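Local coordinates for nucleoprotein (Rift valley fever virus, PDB 3OV9) that encapsidates the viral genomic RNA, shielding it from nucleases and forming the ribonucleoprotein template for viral transcription and replication, at residues F33-V38 / A108-G113; K43-A48 / K89-E94; L60-G65 / E124-T129; N66-M71 / L102-V107. One frame throughout, in Å; residues are numbered along the deposited sequence.

Contact 1 (F33-V38 / A108-G113); sequences FDARRV and AAALAG. With NO2 (nitrite ion), chain D.
The methyl of Ala-109 lies over one face of the Phe-33 ring. Ala-109 CB lies 3.8 Å from the centroid of the Phe-33 ring and 21° off its normal, a CH-pi contact. The methyl is offset toward the rim, and its closest ring atom is Phe-33 CZ, 3.5 Å from Ala-109 CB. Next along the rim, Phe-33 CE1 comes to 3.6 Å from Ala-110 N. The ring is turned to the helix by placing CG between the backbone N and the carbonyl carbon (chi1 78°). This contact brings the start of helix 35-46 against the end of helix 104-110, within the orthogonal helical bundle of the nucleoprotein. Asp-34 is the N-cap of helix 35-46. Its OD1 accepts from Arg-37 N at 3.2 Å, from above the carboxylate plane. One turn into that helix, Val-38 CG1 packs on Ala-110 CB at 3.6 Å. Ala-35 CB and Ala-110 CB stand 4.1 Å apart, and with side chains this small the two backbones come close. Phe-33 also belongs to a nitrite pocket. Its backbone N makes a weak hydrogen bond of 3.3 Å to nitrite O2, and Gly-32 N binds the same ion. The nitrite probably comes from the crystallisation liquor. Phe-33 probably contacts RNA, as in related nucleoproteins.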
loop_
_atom_site.group_PDB
_atom_site.type_symbol
_atom_site.label_atom_id
_atom_site.label_comp_id
_atom_site.label_asym_id
_atom_site.label_seq_id
_atom_site.Cartn_x
_atom_site.Cartn_y
_atom_site.Cartn_z
ATOM N N PHE A 33 -0.614 -17.372 -30.938
ATOM C CA PHE A 33 0.599 -18.001 -31.462
ATOM C C PHE A 33 0.419 -18.322 -32.945
ATOM O O PHE A 33 -0.706 -18.382 -33.447
ATOM C CB PHE A 33 0.942 -19.281 -30.677
ATOM C CG PHE A 33 0.100 -20.467 -31.056
ATOM C CD1 PHE A 33 0.644 -21.517 -31.787
ATOM C CD2 PHE A 33 -1.246 -20.525 -30.702
ATOM C CE1 PHE A 33 -0.135 -22.606 -32.154
ATOM C CE2 PHE A 33 -2.036 -21.612 -31.071
ATOM C CZ PHE A 33 -1.478 -22.653 -31.796
ATOM N N ASP A 34 1.534 -18.550 -33.629
ATOM C CA ASP A 34 1.542 -18.831 -35.057
ATOM C C ASP A 34 1.996 -20.270 -35.274
ATOM O O ASP A 34 3.194 -20.546 -35.288
ATOM C CB ASP A 34 2.495 -17.852 -35.751
ATOM C CG ASP A 34 2.451 -17.942 -37.270
ATOM O OD1 ASP A 34 2.178 -19.026 -37.828
ATOM O OD2 ASP A 34 2.715 -16.904 -37.913
ATOM N N ALA A 35 1.028 -21.171 -35.446
ATOM C CA ALA A 35 1.294 -22.615 -35.544
ATOM C C ALA A 35 2.230 -23.010 -36.689
ATOM O O ALA A 35 3.126 -23.839 -36.502
ATOM C CB ALA A 35 -0.008 -23.388 -35.633
ATOM N N ARG A 36 2.021 -22.425 -37.868
ATOM C CA ARG A 36 2.868 -22.720 -39.028
ATOM C C ARG A 36 4.325 -22.332 -38.783
ATOM O O ARG A 36 5.237 -23.073 -39.158
ATOM C CB ARG A 36 2.334 -22.033 -40.292
ATOM C CG ARG A 36 1.062 -22.652 -40.839
ATOM C CD ARG A 36 0.478 -21.819 -41.977
ATOM N NE ARG A 36 -0.797 -22.364 -42.440
ATOM C CZ ARG A 36 -1.985 -22.074 -41.911
ATOM N NH1 ARG A 36 -2.085 -21.232 -40.888
ATOM N NH2 ARG A 36 -3.081 -22.634 -42.410
ATOM N N ARG A 37 4.539 -21.182 -38.145
ATOM C CA ARG A 37 5.885 -20.734 -37.802
ATOM C C ARG A 37 6.515 -21.632 -36.734
ATOM O O ARG A 37 7.710 -21.927 -36.801
ATOM C CB ARG A 37 5.887 -19.264 -37.363
ATOM C CG ARG A 37 7.280 -18.642 -37.177
ATOM C CD ARG A 37 8.170 -18.754 -38.415
ATOM N NE ARG A 37 9.450 -18.073 -38.212
ATOM C CZ ARG A 37 10.574 -18.352 -38.866
ATOM N NH1 ARG A 37 10.608 -19.315 -39.778
ATOM N NH2 ARG A 37 11.677 -17.665 -38.599
ATOM N N VAL A 38 5.707 -22.070 -35.769
ATOM C CA VAL A 38 6.176 -22.980 -34.714
ATOM C C VAL A 38 6.738 -24.273 -35.316
ATOM O O VAL A 38 7.854 -24.682 -34.988
ATOM C CB VAL A 38 5.064 -23.293 -33.670
ATOM C CG1 VAL A 38 5.464 -24.471 -32.776
ATOM C CG2 VAL A 38 4.778 -22.073 -32.809
ATOM N N ALA A 108 3.147 -27.458 -27.754
ATOM C CA ALA A 108 1.928 -28.181 -27.389
ATOM C C ALA A 108 0.708 -27.691 -28.171
ATOM O O ALA A 108 -0.125 -28.492 -28.600
ATOM C CB ALA A 108 1.675 -28.081 -25.883
ATOM N N ALA A 109 0.619 -26.376 -28.363
ATOM C CA ALA A 109 -0.522 -25.769 -29.045
ATOM C C ALA A 109 -0.521 -26.041 -30.547
ATOM O O ALA A 109 -1.571 -26.335 -31.134
ATOM C CB ALA A 109 -0.562 -24.276 -28.775
ATOM N N ALA A 110 0.653 -25.946 -31.162
ATOM C CA ALA A 110 0.781 -26.166 -32.599
ATOM C C ALA A 110 0.554 -27.626 -32.956
ATOM O O ALA A 110 0.157 -27.926 -34.076
ATOM C CB ALA A 110 2.132 -25.706 -33.093
ATOM N N LEU A 111 0.810 -28.519 -31.996
ATOM C CA LEU A 111 0.663 -29.963 -32.190
ATOM C C LEU A 111 -0.438 -30.566 -31.291
ATOM O O LEU A 111 -0.299 -31.676 -30.756
ATOM C CB LEU A 111 2.022 -30.657 -32.002
ATOM C CG LEU A 111 3.154 -30.192 -32.935
ATOM C CD1 LEU A 111 4.526 -30.584 -32.399
ATOM C CD2 LEU A 111 2.963 -30.710 -34.359
ATOM N N ALA A 112 -1.543 -29.831 -31.167
ATOM C CA ALA A 112 -2.643 -30.156 -30.248
ATOM C C ALA A 112 -3.282 -31.530 -30.453
ATOM O O ALA A 112 -3.771 -32.145 -29.502
ATOM C CB ALA A 112 -3.705 -29.065 -30.283
ATOM N N GLY A 113 -3.281 -32.009 -31.693
ATOM C CA GLY A 113 -3.807 -33.335 -32.001
ATOM C C GLY A 113 -3.132 -34.428 -31.199
ATOM O O GLY A 113 -3.793 -35.363 -30.744
HETATM N N NO2 D . -4.349 -19.250 -32.051
HETATM O O1 NO2 D . -4.180 -19.173 -33.487
HETATM O O2 NO2 D . -3.815 -18.044 -31.453
#

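Contact 2 (K43-A48 / K89-E94); sequences KQYGGA and KYKLKE
Tyr-45 CB meets two groups of the other segment. It is 3.3 Å from Lys-89 O, and it lies 3.6 Å from Tyr-90 CD1. The Tyr-45 ring then runs along the backbone that leaves helix 77-90. One of its faces lies over Tyr-90 C, and the opposite face is met by Gln-44 NE2. Lys-91 crosses the end of the ring at about a right angle, with Lys-91 CG 4.0 Å from Tyr-45 OH. Gly-46 has no side chain, and Tyr-90 OH comes within 3.2 Å of Gly-46 CA. That hydroxyl is held by a hydrogen bond with Asp-53. Lys-89 is extended beyond CG and lies alongside the helix end, with its CE 3.5 Å from Tyr-45 O. Its NZ also has long, weak ion pairs with Asp-49 and Asp-53. A water donates to Tyr-45 O at 2.6 Å and to Lys-89 O at 3.2 Å, joining the two backbones. Both helices stop here, and Gly-47 and Lys-91 leave them with positive phi. The contact thus ties the C-terminal ends of helices 35-46 and 77-90. Leu-102 of a loop packs on both tyrosines, and Met-57 of helix 50-63 packs on Tyr-90.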
loop_
_atom_site.group_PDB
_atom_site.type_symbol
_atom_site.label_atom_id
_atom_site.label_comp_id
_atom_site.label_asym_id
_atom_site.label_seq_id
_atom_site.Cartn_x
_atom_site.Cartn_y
_atom_site.Cartn_z
ATOM N N LYS A 43 11.209 -27.942 -37.249
ATOM C CA LYS A 43 11.864 -28.658 -38.348
ATOM C C LYS A 43 13.257 -28.100 -38.639
ATOM O O LYS A 43 14.207 -28.863 -38.851
ATOM C CB LYS A 43 11.000 -28.593 -39.614
ATOM C CG LYS A 43 9.745 -29.467 -39.584
ATOM C CD LYS A 43 9.914 -30.754 -40.389
ATOM C CE LYS A 43 9.679 -30.530 -41.874
ATOM N NZ LYS A 43 9.789 -31.783 -42.679
ATOM N N GLN A 44 13.366 -26.771 -38.639
ATOM C CA GLN A 44 14.624 -26.067 -38.895
ATOM C C GLN A 44 15.691 -26.394 -37.851
ATOM O O GLN A 44 16.804 -26.789 -38.202
ATOM C CB GLN A 44 14.390 -24.552 -38.952
ATOM C CG GLN A 44 15.657 -23.719 -39.133
ATOM C CD GLN A 44 15.424 -22.247 -38.872
ATOM O OE1 GLN A 44 14.731 -21.569 -39.632
ATOM N NE2 GLN A 44 16.005 -21.742 -37.793
ATOM N N TYR A 45 15.342 -26.221 -36.577
ATOM C CA TYR A 45 16.273 -26.437 -35.472
ATOM C C TYR A 45 16.527 -27.914 -35.190
ATOM O O TYR A 45 17.634 -28.296 -34.809
ATOM C CB TYR A 45 15.768 -25.757 -34.192
ATOM C CG TYR A 45 15.851 -24.244 -34.191
ATOM C CD1 TYR A 45 17.047 -23.587 -34.481
ATOM C CD2 TYR A 45 14.737 -23.471 -33.867
ATOM C CE1 TYR A 45 17.124 -22.199 -34.473
ATOM C CE2 TYR A 45 14.803 -22.081 -33.853
ATOM C CZ TYR A 45 15.997 -21.454 -34.160
ATOM O OH TYR A 45 16.068 -20.084 -34.146
ATOM N N GLY A 46 15.501 -28.739 -35.381
ATOM C CA GLY A 46 15.539 -30.132 -34.948
ATOM C C GLY A 46 16.015 -31.145 -35.966
ATOM O O GLY A 46 16.595 -32.170 -35.597
ATOM N N GLY A 47 15.765 -30.866 -37.244
ATOM C CA GLY A 47 16.118 -31.789 -38.321
ATOM C C GLY A 47 15.448 -33.139 -38.149
ATOM O O GLY A 47 14.232 -33.219 -37.987
ATOM N N ALA A 48 16.252 -34.200 -38.163
ATOM C CA ALA A 48 15.752 -35.565 -37.999
ATOM C C ALA A 48 15.219 -35.841 -36.590
ATOM O O ALA A 48 14.446 -36.780 -36.388
ATOM C CB ALA A 48 16.837 -36.570 -38.366
ATOM N N LYS A 89 19.292 -25.949 -28.461
ATOM C CA LYS A 89 18.995 -26.416 -29.813
ATOM C C LYS A 89 17.805 -25.686 -30.436
ATOM O O LYS A 89 17.835 -25.352 -31.624
ATOM C CB LYS A 89 18.750 -27.927 -29.811
ATOM C CG LYS A 89 18.664 -28.566 -31.189
ATOM C CD LYS A 89 18.553 -30.074 -31.072
ATOM C CE LYS A 89 18.367 -30.729 -32.426
ATOM N NZ LYS A 89 18.362 -32.212 -32.306
ATOM N N TYR A 90 16.773 -25.439 -29.633
ATOM C CA TYR A 90 15.523 -24.850 -30.130
ATOM C C TYR A 90 15.328 -23.388 -29.719
ATOM O O TYR A 90 14.291 -22.784 -30.022
ATOM C CB TYR A 90 14.323 -25.710 -29.706
ATOM C CG TYR A 90 14.325 -27.084 -30.335
ATOM C CD1 TYR A 90 13.759 -27.297 -31.591
ATOM C CD2 TYR A 90 14.911 -28.171 -29.683
ATOM C CE1 TYR A 90 13.768 -28.554 -32.179
ATOM C CE2 TYR A 90 14.927 -29.431 -30.262
ATOM C CZ TYR A 90 14.354 -29.618 -31.511
ATOM O OH TYR A 90 14.370 -30.866 -32.087
ATOM N N LYS A 91 16.337 -22.833 -29.042
ATOM C CA LYS A 91 16.350 -21.436 -28.574
ATOM C C LYS A 91 15.099 -21.064 -27.774
ATOM O O LYS A 91 14.508 -19.996 -27.965
ATOM C CB LYS A 91 16.597 -20.460 -29.740
ATOM C CG LYS A 91 17.783 -20.815 -30.650
ATOM C CD LYS A 91 19.108 -20.999 -29.892
ATOM C CE LYS A 91 19.818 -19.679 -29.625
ATOM N NZ LYS A 91 21.086 -19.880 -28.861
ATOM N N LEU A 92 14.717 -21.957 -26.862
ATOM C CA LEU A 92 13.474 -21.831 -26.103
ATOM C C LEU A 92 13.431 -20.603 -25.200
ATOM O O LEU A 92 14.422 -20.255 -24.548
ATOM C CB LEU A 92 13.212 -23.101 -25.280
ATOM C CG LEU A 92 12.986 -24.419 -26.029
ATOM C CD1 LEU A 92 12.952 -25.585 -25.049
ATOM C CD2 LEU A 92 11.710 -24.384 -26.864
ATOM N N LYS A 93 12.272 -19.952 -25.182
ATOM C CA LYS A 93 12.027 -18.792 -24.332
ATOM C C LYS A 93 10.840 -19.052 -23.402
ATOM O O LYS A 93 10.174 -20.089 -23.508
ATOM C CB LYS A 93 11.763 -17.543 -25.185
ATOM C CG LYS A 93 12.865 -17.184 -26.185
ATOM C CD LYS A 93 14.134 -16.685 -25.494
ATOM C CE LYS A 93 15.151 -16.151 -26.497
ATOM N NZ LYS A 93 15.648 -17.198 -27.437
ATOM N N GLU A 94 10.596 -18.109 -22.490
ATOM C CA GLU A 94 9.460 -18.170 -21.571
ATOM C C GLU A 94 8.369 -17.190 -21.997
ATOM O O GLU A 94 8.618 -16.283 -22.796
ATOM C CB GLU A 94 9.915 -17.861 -20.140
ATOM C CG GLU A 94 10.900 -18.867 -19.576
ATOM C CD GLU A 94 11.442 -18.479 -18.215
ATOM O OE1 GLU A 94 11.058 -17.407 -17.702
ATOM O OE2 GLU A 94 12.256 -19.248 -17.659
HETATM O O HOH W 1 19.509 -26.642 -34.012
#

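Contact 3 (L60-G65 / E124-T129); sequences LALTRG and EWLPVT
Leu-62 and Leu-126 make the main apolar part of this contact. Leu-126 CG is anti to its carbonyl carbon (chi1 -55°), and the CD2 branch reaches helix 50-63. There Leu-126 CD2 lies 3.9 Å from Leu-62 CB. Both leucines also pack on Leu-119 of helix 112-122, so they belong to a wider hydrophobic cluster. Thr-63 CG2 lies 4.2 Å from Trp-125 CB. Carbon-to-oxygen contacts come next. Leu-62 O is touched by Leu-126 CD2 at 3.4 Å and by Pro-127 CD at 3.6 Å. The Thr-63 hydroxyl is engaged within its own helix, where OG1 is hydrogen-bonded with Val-59 O. The polar link is made by water. Two waters bridge Thr-63 O and Trp-125 O. They lie 2.7 and 2.6 Å from Trp-125 O and somewhat farther from Thr-63 O. Other acceptors may compete for their protons. Within segment 60-65, Leu-60 O accepts from both Arg-64 N and Gly-65 N. The Trp-125 indole leads away from helix 50-63 and packs on Val-25 of the second subunit. Arg-64 NH1 is hydrogen-bonded to Phe-28 O of that subunit. Trp-125 is probably important for dimerization, as in related nucleoproteins, and residues 1-71 are essential for oligomerization. The two segments share no direct hydrogen bond. Their joint therefore rests on modest apolar and carbon-to-oxygen contacts and on bridging water, next to a surface used by another subunit.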
loop_
_atom_site.group_PDB
_atom_site.type_symbol
_atom_site.label_atom_id
_atom_site.label_comp_id
_atom_site.label_asym_id
_atom_site.label_seq_id
_atom_site.Cartn_x
_atom_site.Cartn_y
_atom_site.Cartn_z
ATOM N N LEU A 60 7.044 -32.049 -21.153
ATOM C CA LEU A 60 7.640 -31.000 -20.336
ATOM C C LEU A 60 6.658 -29.857 -20.056
ATOM O O LEU A 60 6.500 -29.433 -18.911
ATOM C CB LEU A 60 8.899 -30.478 -21.036
ATOM C CG LEU A 60 10.066 -29.875 -20.260
ATOM C CD1 LEU A 60 10.498 -30.754 -19.092
ATOM C CD2 LEU A 60 11.232 -29.632 -21.208
ATOM N N ALA A 61 5.994 -29.372 -21.106
ATOM C CA ALA A 61 5.007 -28.300 -20.983
ATOM C C ALA A 61 3.850 -28.671 -20.059
ATOM O O ALA A 61 3.409 -27.861 -19.246
ATOM C CB ALA A 61 4.474 -27.911 -22.362
ATOM N N LEU A 62 3.372 -29.905 -20.189
ATOM C CA LEU A 62 2.169 -30.346 -19.494
ATOM C C LEU A 62 2.406 -30.709 -18.032
ATOM O O LEU A 62 1.491 -30.617 -17.214
ATOM C CB LEU A 62 1.520 -31.517 -20.250
ATOM C CG LEU A 62 0.545 -31.193 -21.398
ATOM C CD1 LEU A 62 1.037 -30.079 -22.323
ATOM C CD2 LEU A 62 0.232 -32.451 -22.205
ATOM N N THR A 63 3.633 -31.101 -17.703
ATOM C CA THR A 63 3.937 -31.566 -16.348
ATOM C C THR A 63 4.795 -30.597 -15.528
ATOM O O THR A 63 4.772 -30.648 -14.295
ATOM C CB THR A 63 4.562 -32.988 -16.340
ATOM O OG1 THR A 63 5.859 -32.960 -16.946
ATOM C CG2 THR A 63 3.664 -33.991 -17.082
ATOM N N ARG A 64 5.536 -29.716 -16.200
ATOM C CA ARG A 64 6.392 -28.746 -15.501
ATOM C C ARG A 64 6.059 -27.285 -15.801
ATOM O O ARG A 64 6.340 -26.403 -14.990
ATOM C CB ARG A 64 7.877 -29.015 -15.777
ATOM C CG ARG A 64 8.414 -30.349 -15.252
ATOM C CD ARG A 64 8.205 -30.544 -13.740
ATOM N NE ARG A 64 8.775 -29.470 -12.918
ATOM C CZ ARG A 64 10.016 -29.455 -12.430
ATOM N NH1 ARG A 64 10.858 -30.449 -12.681
ATOM N NH2 ARG A 64 10.422 -28.433 -11.687
ATOM N N GLY A 65 5.471 -27.025 -16.965
ATOM C CA GLY A 65 5.059 -25.670 -17.319
ATOM C C GLY A 65 5.838 -25.048 -18.463
ATOM O O GLY A 65 6.411 -25.749 -19.301
ATOM N N GLU A 124 -2.850 -37.659 -14.171
ATOM C CA GLU A 124 -2.521 -37.559 -12.747
ATOM C C GLU A 124 -1.257 -36.746 -12.438
ATOM O O GLU A 124 -0.900 -36.568 -11.269
ATOM C CB GLU A 124 -2.451 -38.953 -12.110
ATOM C CG GLU A 124 -3.779 -39.710 -12.124
ATOM C CD GLU A 124 -4.936 -38.890 -11.575
ATOM O OE1 GLU A 124 -4.867 -38.453 -10.405
ATOM O OE2 GLU A 124 -5.917 -38.678 -12.316
ATOM N N TRP A 125 -0.596 -36.243 -13.479
ATOM C CA TRP A 125 0.610 -35.429 -13.302
ATOM C C TRP A 125 0.463 -33.992 -13.806
ATOM O O TRP A 125 1.440 -33.239 -13.866
ATOM C CB TRP A 125 1.826 -36.114 -13.932
ATOM C CG TRP A 125 2.093 -37.468 -13.351
ATOM C CD1 TRP A 125 2.567 -37.745 -12.098
ATOM C CD2 TRP A 125 1.894 -38.731 -13.993
ATOM N NE1 TRP A 125 2.678 -39.103 -11.924
ATOM C CE2 TRP A 125 2.271 -39.733 -13.072
ATOM C CE3 TRP A 125 1.434 -39.115 -15.261
ATOM C CZ2 TRP A 125 2.204 -41.096 -13.377
ATOM C CZ3 TRP A 125 1.369 -40.472 -15.563
ATOM C CH2 TRP A 125 1.750 -41.445 -14.623
ATOM N N LEU A 126 -0.765 -33.617 -14.159
ATOM C CA LEU A 126 -1.079 -32.249 -14.558
ATOM C C LEU A 126 -1.327 -31.379 -13.320
ATOM O O LEU A 126 -1.627 -31.915 -12.247
ATOM C CB LEU A 126 -2.309 -32.235 -15.476
ATOM C CG LEU A 126 -2.272 -33.114 -16.730
ATOM C CD1 LEU A 126 -3.647 -33.142 -17.386
ATOM C CD2 LEU A 126 -1.205 -32.651 -17.719
ATOM N N PRO A 127 -1.197 -30.039 -13.457
ATOM C CA PRO A 127 -1.441 -29.123 -12.333
ATOM C C PRO A 127 -2.812 -29.332 -11.691
ATOM O O PRO A 127 -2.920 -29.367 -10.462
ATOM C CB PRO A 127 -1.349 -27.743 -12.983
ATOM C CG PRO A 127 -0.417 -27.939 -14.119
ATOM C CD PRO A 127 -0.734 -29.308 -14.653
ATOM N N VAL A 128 -3.844 -29.465 -12.523
ATOM C CA VAL A 128 -5.149 -29.927 -12.070
ATOM C C VAL A 128 -5.322 -31.341 -12.612
ATOM O O VAL A 128 -5.297 -31.554 -13.825
ATOM C CB VAL A 128 -6.296 -29.015 -12.563
ATOM C CG1 VAL A 128 -7.633 -29.483 -12.002
ATOM C CG2 VAL A 128 -6.040 -27.569 -12.172
ATOM N N THR A 129 -5.471 -32.307 -11.711
ATOM C CA THR A 129 -5.549 -33.711 -12.103
ATOM C C THR A 129 -6.936 -34.049 -12.635
ATOM O O THR A 129 -7.901 -33.323 -12.380
ATOM C CB THR A 129 -5.213 -34.663 -10.929
ATOM O OG1 THR A 129 -6.185 -34.504 -9.888
ATOM C CG2 THR A 129 -3.812 -34.384 -10.380
HETATM O O HOH W 2 1.985 -30.666 -13.200
HETATM O O HOH W 3 3.736 -33.203 -12.587
#

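Contact 4 (N66-M71 / L102-V107); sequences NKPRRM and LTLSRV
Asn-66 reaches from the loop before helix 68-71 to Ser-105, at the start of helix 104-110. Its CB lies 3.4 Å from Ser-105 OG. The side chain then runs out with CG anti to the backbone N (chi1 -160°), and CG comes to 3.1 Å from the same hydroxyl oxygen, Ser-105 OG. At the tip, OD1 accepts from Ser-105 N at 3.0 Å. The bond is fairly straight at the hydrogen, 158°, but the donor stands 49° out of the carbonyl plane. A water 2.9 Å from Asn-66 OD1 is placed to donate to it, though other acceptors compete, and this water accepts from Leu-104 N. The other branch, ND2, makes a weak bond to a second water, which lies 2.7 Å from Thr-103 OG1. Thr-103 is the N-cap of the helix, and its OG1 accepts from Arg-106 N at 3.2 Å. The first three amides of the helix are thus met by a water, by Asn-66 and by the cap. Asn-66, from another part of the chain, takes up an amide of the first turn that the N-cap does not, and the helix start would probably polarise its carbonyl. Beside this polar site, Leu-104 CD1 meets Met-71 CE tip to tip at 3.7 Å. It also packs on Pro-68 CG at 3.8 Å. Leu-104 packs on Met-57 and Ala-61 of helix 50-63 as well. Lys-67, Ser-105 and Arg-106 probably contact RNA, as in related nucleoproteins. The Arg-106 guanidinium is held by carbonyls of Pro-97, Ser-98 and Glu-101 and by Asn-96.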
loop_
_atom_site.group_PDB
_atom_site.type_symbol
_atom_site.label_atom_id
_atom_site.label_comp_id
_atom_site.label_asym_id
_atom_site.label_seq_id
_atom_site.Cartn_x
_atom_site.Cartn_y
_atom_site.Cartn_z
ATOM N N ASN A 66 5.868 -23.717 -18.480
ATOM C CA ASN A 66 6.381 -22.960 -19.618
ATOM C C ASN A 66 7.647 -22.156 -19.307
ATOM O O ASN A 66 8.019 -21.252 -20.062
ATOM C CB ASN A 66 5.277 -22.037 -20.159
ATOM C CG ASN A 66 5.529 -21.583 -21.591
ATOM O OD1 ASN A 66 6.061 -22.330 -22.411
ATOM N ND2 ASN A 66 5.133 -20.351 -21.897
ATOM N N LYS A 67 8.313 -22.492 -18.202
ATOM C CA LYS A 67 9.537 -21.797 -17.798
ATOM C C LYS A 67 10.730 -22.757 -17.691
ATOM O O LYS A 67 11.038 -23.245 -16.600
ATOM C CB LYS A 67 9.325 -21.036 -16.481
ATOM C CG LYS A 67 8.285 -19.931 -16.557
ATOM C CD LYS A 67 8.243 -19.131 -15.266
ATOM C CE LYS A 67 7.335 -17.915 -15.383
ATOM N NZ LYS A 67 5.891 -18.273 -15.313
ATOM N N PRO A 68 11.409 -23.023 -18.826
ATOM C CA PRO A 68 12.483 -24.021 -18.884
ATOM C C PRO A 68 13.659 -23.763 -17.934
ATOM O O PRO A 68 14.222 -24.715 -17.392
ATOM C CB PRO A 68 12.947 -23.951 -20.341
ATOM C CG PRO A 68 11.772 -23.431 -21.081
ATOM C CD PRO A 68 11.149 -22.440 -20.156
ATOM N N ARG A 69 14.023 -22.499 -17.734
ATOM C CA ARG A 69 15.120 -22.166 -16.821
ATOM C C ARG A 69 14.734 -22.392 -15.360
ATOM O O ARG A 69 15.565 -22.835 -14.556
ATOM C CB ARG A 69 15.618 -20.733 -17.046
ATOM C CG ARG A 69 16.474 -20.553 -18.298
ATOM C CD ARG A 69 17.822 -21.267 -18.193
ATOM N NE ARG A 69 18.521 -21.286 -19.477
ATOM C CZ ARG A 69 19.616 -21.996 -19.738
ATOM N NH1 ARG A 69 20.164 -22.763 -18.805
ATOM N NH2 ARG A 69 20.163 -21.939 -20.944
ATOM N N ARG A 70 13.476 -22.103 -15.030
ATOM C CA ARG A 70 12.952 -22.273 -13.674
ATOM C C ARG A 70 12.824 -23.749 -13.289
ATOM O O ARG A 70 13.228 -24.143 -12.193
ATOM C CB ARG A 70 11.600 -21.559 -13.516
ATOM C CG ARG A 70 10.995 -21.657 -12.114
ATOM C CD ARG A 70 9.527 -21.254 -12.093
ATOM N NE ARG A 70 9.334 -19.844 -11.756
ATOM C CZ ARG A 70 8.151 -19.234 -11.714
ATOM N NH1 ARG A 70 7.037 -19.900 -11.999
ATOM N NH2 ARG A 70 8.080 -17.948 -11.394
ATOM N N MET A 71 12.270 -24.559 -14.191
ATOM C CA MET A 71 12.060 -25.987 -13.921
ATOM C C MET A 71 13.377 -26.744 -13.720
ATOM O O MET A 71 13.429 -27.714 -12.962
ATOM C CB MET A 71 11.197 -26.649 -15.011
ATOM C CG MET A 71 11.838 -26.728 -16.395
ATOM S SD MET A 71 10.755 -27.433 -17.664
ATOM C CE MET A 71 9.473 -26.185 -17.759
ATOM N N LEU A 102 10.394 -19.957 -30.187
ATOM C CA LEU A 102 9.676 -21.116 -29.663
ATOM C C LEU A 102 9.552 -21.053 -28.147
ATOM O O LEU A 102 10.443 -20.544 -27.458
ATOM C CB LEU A 102 10.389 -22.416 -30.053
ATOM C CG LEU A 102 10.347 -22.888 -31.507
ATOM C CD1 LEU A 102 11.306 -24.054 -31.709
ATOM C CD2 LEU A 102 8.935 -23.281 -31.916
ATOM N N THR A 103 8.428 -21.562 -27.646
ATOM C CA THR A 103 8.230 -21.839 -26.222
ATOM C C THR A 103 7.623 -23.233 -26.120
ATOM O O THR A 103 7.095 -23.758 -27.104
ATOM C CB THR A 103 7.265 -20.841 -25.537
ATOM O OG1 THR A 103 5.933 -21.022 -26.042
ATOM C CG2 THR A 103 7.705 -19.402 -25.748
ATOM N N LEU A 104 7.692 -23.824 -24.930
ATOM C CA LEU A 104 7.107 -25.144 -24.690
ATOM C C LEU A 104 5.592 -25.172 -24.935
ATOM O O LEU A 104 5.085 -26.102 -25.562
ATOM C CB LEU A 104 7.441 -25.638 -23.274
ATOM C CG LEU A 104 8.922 -25.838 -22.934
ATOM C CD1 LEU A 104 9.089 -26.103 -21.446
ATOM C CD2 LEU A 104 9.543 -26.965 -23.745
ATOM N N SER A 105 4.886 -24.145 -24.462
ATOM C CA SER A 105 3.432 -24.052 -24.631
ATOM C C SER A 105 3.037 -23.967 -26.105
ATOM O O SER A 105 2.016 -24.523 -26.511
ATOM C CB SER A 105 2.862 -22.851 -23.869
ATOM O OG SER A 105 2.943 -23.042 -22.468
ATOM N N ARG A 106 3.848 -23.269 -26.896
ATOM C CA ARG A 106 3.591 -23.124 -28.333
ATOM C C ARG A 106 3.749 -24.445 -29.087
ATOM O O ARG A 106 3.006 -24.718 -30.030
ATOM C CB ARG A 106 4.483 -22.039 -28.935
ATOM C CG ARG A 106 4.022 -20.637 -28.573
ATOM C CD ARG A 106 4.970 -19.564 -29.071
ATOM N NE ARG A 106 4.528 -18.238 -28.640
ATOM C CZ ARG A 106 5.118 -17.096 -28.980
ATOM N NH1 ARG A 106 6.192 -17.094 -29.763
ATOM N NH2 ARG A 106 4.629 -15.948 -28.532
ATOM N N VAL A 107 4.712 -25.263 -28.668
ATOM C CA VAL A 107 4.878 -26.598 -29.246
ATOM C C VAL A 107 3.621 -27.446 -28.998
ATOM O O VAL A 107 3.085 -28.056 -29.929
ATOM C CB VAL A 107 6.155 -27.307 -28.722
ATOM C CG1 VAL A 107 6.240 -28.740 -29.254
ATOM C CG2 VAL A 107 7.403 -26.518 -29.128
HETATM O O HOH W 4 8.984 -22.382 -22.801
HETATM O O HOH W 5 4.125 -19.413 -24.928
#

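From the N terminus, helix 35-46 opens contact 1 at its start and contact 2 at its end. Helix 50-63 then opens contact 3, and residues 66-71 open contact 4. Contact 2 closes first, at residues 89-94, and contact 4 closes at 102-107. Contact 1 closes at 108-113, so contacts 2 and 4 are both nested inside its loop. Contact 3 closes last, at 124-129. It encloses contact 4 and crosses contacts 1 and 2, while contacts 2 and 4 cross each other. Helix 104-110 serves contacts 1 and 4, where it meets helices 35-46 and 68-71. Contact 2 joins helix 35-46 to helix 77-90, and contact 3 joins helix 50-63 to the loop after helix 112-122.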